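Local coordinates for protein staphylococcus aureus CymR (Staphylococcus aureus, PDB 3T8R) that probably binds DNA as a dimeric Rrf2-type transcriptional regulator that senses oxidation through a thiol and governs stress resistance and the oxidative response, at residues 20-31 and 66-74. Residues are numbered along the deposited sequence; the frame is centred on the assembly and turned at random.
Sequences LAKKEGQGCISL and GGYQLRVPA
Leu31 lays its branched end obliquely against the CD2-CE2 side of the Tyr68 ring. Its CG comes 3.4 Å from Tyr68 CE2, and its CD2 lies close to the same two ring carbons. Val49 of helix 42-54 touches both side chains. Leu20 approaches Tyr68 from helix 8-21, and its CD2 rests 3.4 Å from Tyr68 O. Leu20 CB meets Leu70 CD1, while Leu70 CD2 reaches the backbone of Ala21. Strands 29-30 and 67-70 pair antiparallel here. They belong to the small three-stranded sheet of a winged helix-turn-helix domain, with 67-70 in the middle and 58-60 beyond it. Ile29 and Tyr68 form a hydrogen-bonded pair, with Ile29 N to Tyr68 O at 2.9 Å and Tyr68 N to Ile29 O at 2.8 Å. Leu31 N, at the start of helix 31-37, gives a nearly straight bond of 2.8 Å to Gly66 O. Ser30 OG caps that helix at Ser33 N. A water joins Leu20 O to Leu70 N. With CG anti to the backbone N (chi1 -174°) and the chain extended, Glu24 reaches Ala74. Its OE2 accepts a hydrogen bond from Ala74 N at 3.1 Å, met from above the carboxylate plane, and its OE1 lies against Pro73 CA and CB.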
loop_
_atom_site.group_PDB
_atom_site.type_symbol
_atom_site.label_atom_id
_atom_site.label_comp_id
_atom_site.label_asym_id
_atom_site.label_seq_id
_atom_site.Cartn_x
_atom_site.Cartn_y
_atom_site.Cartn_z
ATOM N N LEU A 20 -12.823 -15.075 -15.863
ATOM C CA LEU A 20 -12.758 -16.498 -16.137
ATOM C C LEU A 20 -13.409 -17.306 -15.017
ATOM O O LEU A 20 -14.039 -18.339 -15.270
ATOM C CB LEU A 20 -11.307 -16.950 -16.354
ATOM C CG LEU A 20 -10.582 -16.433 -17.597
ATOM C CD1 LEU A 20 -9.142 -16.924 -17.570
ATOM C CD2 LEU A 20 -11.265 -16.948 -18.865
ATOM N N ALA A 21 -13.261 -16.837 -13.783
ATOM C CA ALA A 21 -13.828 -17.527 -12.635
ATOM C C ALA A 21 -15.347 -17.486 -12.711
ATOM O O ALA A 21 -16.030 -18.433 -12.322
ATOM C CB ALA A 21 -13.322 -16.917 -11.320
ATOM N N LYS A 22 -15.876 -16.396 -13.244
ATOM C CA LYS A 22 -17.323 -16.248 -13.348
ATOM C C LYS A 22 -17.906 -17.179 -14.397
ATOM O O LYS A 22 -19.123 -17.281 -14.544
ATOM C CB LYS A 22 -17.690 -14.796 -13.638
ATOM C CG LYS A 22 -17.651 -13.935 -12.410
ATOM C CD LYS A 22 -17.990 -12.501 -12.747
ATOM C CE LYS A 22 -17.907 -11.625 -11.520
ATOM N NZ LYS A 22 -19.066 -11.828 -10.600
ATOM N N LYS A 23 -17.029 -17.866 -15.117
ATOM C CA LYS A 23 -17.450 -18.781 -16.164
ATOM C C LYS A 23 -16.940 -20.201 -15.935
ATOM O O LYS A 23 -17.144 -21.071 -16.779
ATOM C CB LYS A 23 -16.966 -18.274 -17.524
ATOM C CG LYS A 23 -17.677 -17.015 -18.000
ATOM C CD LYS A 23 -18.940 -17.343 -18.799
ATOM C CE LYS A 23 -18.605 -18.126 -20.067
ATOM N NZ LYS A 23 -19.760 -18.259 -21.009
ATOM N N GLU A 24 -16.280 -20.448 -14.804
ATOM C CA GLU A 24 -15.633 -21.745 -14.595
ATOM C C GLU A 24 -16.529 -22.923 -14.999
ATOM O O GLU A 24 -17.646 -23.065 -14.506
ATOM C CB GLU A 24 -15.148 -21.920 -13.152
ATOM C CG GLU A 24 -14.336 -23.201 -12.960
ATOM C CD GLU A 24 -14.010 -23.520 -11.504
ATOM O OE1 GLU A 24 -13.819 -24.724 -11.205
ATOM O OE2 GLU A 24 -13.929 -22.587 -10.666
ATOM N N GLY A 25 -16.032 -23.756 -15.908
ATOM C CA GLY A 25 -16.756 -24.937 -16.341
ATOM C C GLY A 25 -17.835 -24.675 -17.381
ATOM O O GLY A 25 -18.675 -25.537 -17.638
ATOM N N GLN A 26 -17.814 -23.488 -17.981
ATOM C CA GLN A 26 -18.803 -23.125 -18.995
ATOM C C GLN A 26 -18.164 -22.778 -20.337
ATOM O O GLN A 26 -18.661 -21.916 -21.066
ATOM C CB GLN A 26 -19.636 -21.937 -18.525
ATOM C CG GLN A 26 -20.327 -22.140 -17.204
ATOM C CD GLN A 26 -21.055 -20.893 -16.760
ATOM O OE1 GLN A 26 -22.269 -20.774 -16.929
ATOM N NE2 GLN A 26 -20.313 -19.943 -16.201
ATOM N N GLY A 27 -17.066 -23.442 -20.668
ATOM C CA GLY A 27 -16.393 -23.176 -21.923
ATOM C C GLY A 27 -15.373 -22.064 -21.789
ATOM O O GLY A 27 -14.652 -21.994 -20.793
ATOM N N CYS A 28 -15.325 -21.174 -22.773
ATOM C CA CYS A 28 -14.232 -20.215 -22.847
ATOM C C CYS A 28 -14.647 -18.767 -23.058
ATOM O O CYS A 28 -15.773 -18.469 -23.459
ATOM C CB CYS A 28 -13.266 -20.628 -23.955
ATOM S SG CYS A 28 -12.587 -22.274 -23.716
ATOM N N ILE A 29 -13.711 -17.870 -22.768
ATOM C CA ILE A 29 -13.871 -16.465 -23.075
ATOM C C ILE A 29 -12.730 -16.056 -23.995
ATOM O O ILE A 29 -11.569 -16.388 -23.744
ATOM C CB ILE A 29 -13.829 -15.605 -21.810
ATOM C CG1 ILE A 29 -14.825 -16.133 -20.777
ATOM C CG2 ILE A 29 -14.142 -14.148 -22.141
ATOM C CD1 ILE A 29 -16.250 -16.198 -21.293
ATOM N N SER A 30 -13.061 -15.354 -25.073
ATOM C CA SER A 30 -12.041 -14.920 -26.018
ATOM C C SER A 30 -11.181 -13.844 -25.388
ATOM O O SER A 30 -11.667 -13.028 -24.601
ATOM C CB SER A 30 -12.677 -14.388 -27.304
ATOM O OG SER A 30 -13.460 -13.241 -27.041
ATOM N N LEU A 31 -9.897 -13.849 -25.726
ATOM C CA LEU A 31 -9.020 -12.769 -25.306
ATOM C C LEU A 31 -9.593 -11.472 -25.830
ATOM O O LEU A 31 -9.616 -10.455 -25.134
ATOM C CB LEU A 31 -7.613 -12.958 -25.871
ATOM C CG LEU A 31 -6.646 -13.734 -24.980
ATOM C CD1 LEU A 31 -5.219 -13.278 -25.249
ATOM C CD2 LEU A 31 -6.999 -13.524 -23.522
ATOM N N GLY A 66 -7.468 -18.029 -29.489
ATOM C CA GLY A 66 -7.274 -17.132 -28.366
ATOM C C GLY A 66 -8.480 -17.096 -27.443
ATOM O O GLY A 66 -9.014 -16.030 -27.158
ATOM N N GLY A 67 -8.916 -18.271 -26.995
ATOM C CA GLY A 67 -10.010 -18.390 -26.042
ATOM C C GLY A 67 -9.505 -19.113 -24.814
ATOM O O GLY A 67 -8.715 -20.049 -24.929
ATOM N N TYR A 68 -9.953 -18.683 -23.637
ATOM C CA TYR A 68 -9.353 -19.141 -22.388
ATOM C C TYR A 68 -10.350 -19.600 -21.333
ATOM O O TYR A 68 -11.516 -19.217 -21.352
ATOM C CB TYR A 68 -8.475 -18.032 -21.809
ATOM C CG TYR A 68 -7.179 -17.902 -22.557
ATOM C CD1 TYR A 68 -6.067 -18.643 -22.183
ATOM C CD2 TYR A 68 -7.075 -17.072 -23.670
ATOM C CE1 TYR A 68 -4.880 -18.544 -22.874
ATOM C CE2 TYR A 68 -5.878 -16.974 -24.371
ATOM C CZ TYR A 68 -4.791 -17.710 -23.963
ATOM O OH TYR A 68 -3.595 -17.618 -24.639
ATOM N N GLN A 69 -9.859 -20.420 -20.403
ATOM C CA GLN A 69 -10.655 -20.879 -19.279
ATOM C C GLN A 69 -9.726 -21.128 -18.092
ATOM O O GLN A 69 -8.525 -21.313 -18.261
ATOM C CB GLN A 69 -11.423 -22.152 -19.643
ATOM C CG GLN A 69 -10.544 -23.379 -19.781
ATOM C CD GLN A 69 -11.288 -24.601 -20.309
ATOM O OE1 GLN A 69 -12.486 -24.545 -20.584
ATOM N NE2 GLN A 69 -10.571 -25.708 -20.455
ATOM N N LEU A 70 -10.276 -21.098 -16.887
ATOM C CA LEU A 70 -9.519 -21.522 -15.725
ATOM C C LEU A 70 -9.081 -22.971 -15.898
ATOM O O LEU A 70 -9.839 -23.797 -16.387
ATOM C CB LEU A 70 -10.413 -21.431 -14.503
ATOM C CG LEU A 70 -10.069 -20.473 -13.375
ATOM C CD1 LEU A 70 -9.548 -19.132 -13.864
ATOM C CD2 LEU A 70 -11.302 -20.328 -12.524
ATOM N N ARG A 71 -7.856 -23.276 -15.499
ATOM C CA ARG A 71 -7.381 -24.643 -15.506
ATOM C C ARG A 71 -7.437 -25.233 -14.099
ATOM O O ARG A 71 -7.524 -26.455 -13.922
ATOM C CB ARG A 71 -5.953 -24.688 -16.040
ATOM C CG ARG A 71 -5.330 -26.037 -15.877
ATOM C CD ARG A 71 -3.907 -26.101 -16.375
ATOM N NE ARG A 71 -3.384 -27.414 -16.031
ATOM C CZ ARG A 71 -2.845 -27.704 -14.851
ATOM N NH1 ARG A 71 -2.736 -26.759 -13.927
ATOM N NH2 ARG A 71 -2.408 -28.933 -14.598
ATOM N N VAL A 72 -7.378 -24.347 -13.108
ATOM C CA VAL A 72 -7.455 -24.697 -11.707
ATOM C C VAL A 72 -8.697 -24.019 -11.145
ATOM O O VAL A 72 -8.995 -22.876 -11.507
ATOM C CB VAL A 72 -6.185 -24.205 -10.982
ATOM C CG1 VAL A 72 -6.422 -24.018 -9.493
ATOM C CG2 VAL A 72 -5.028 -25.184 -11.260
ATOM N N PRO A 73 -9.435 -24.716 -10.270
ATOM C CA PRO A 73 -10.671 -24.140 -9.718
ATOM C C PRO A 73 -10.440 -22.852 -8.941
ATOM O O PRO A 73 -9.409 -22.688 -8.286
ATOM C CB PRO A 73 -11.219 -25.246 -8.801
ATOM C CG PRO A 73 -10.128 -26.261 -8.678
ATOM C CD PRO A 73 -9.217 -26.107 -9.837
ATOM N N ALA A 74 -11.406 -21.944 -9.027
ATOM C CA ALA A 74 -11.263 -20.624 -8.426
ATOM C C ALA A 74 -11.004 -20.675 -6.925
ATOM O O ALA A 74 -10.312 -19.804 -6.376
ATOM C CB ALA A 74 -12.491 -19.765 -8.721
HETATM O O HOH W 1 -13.126 -20.459 -16.848
#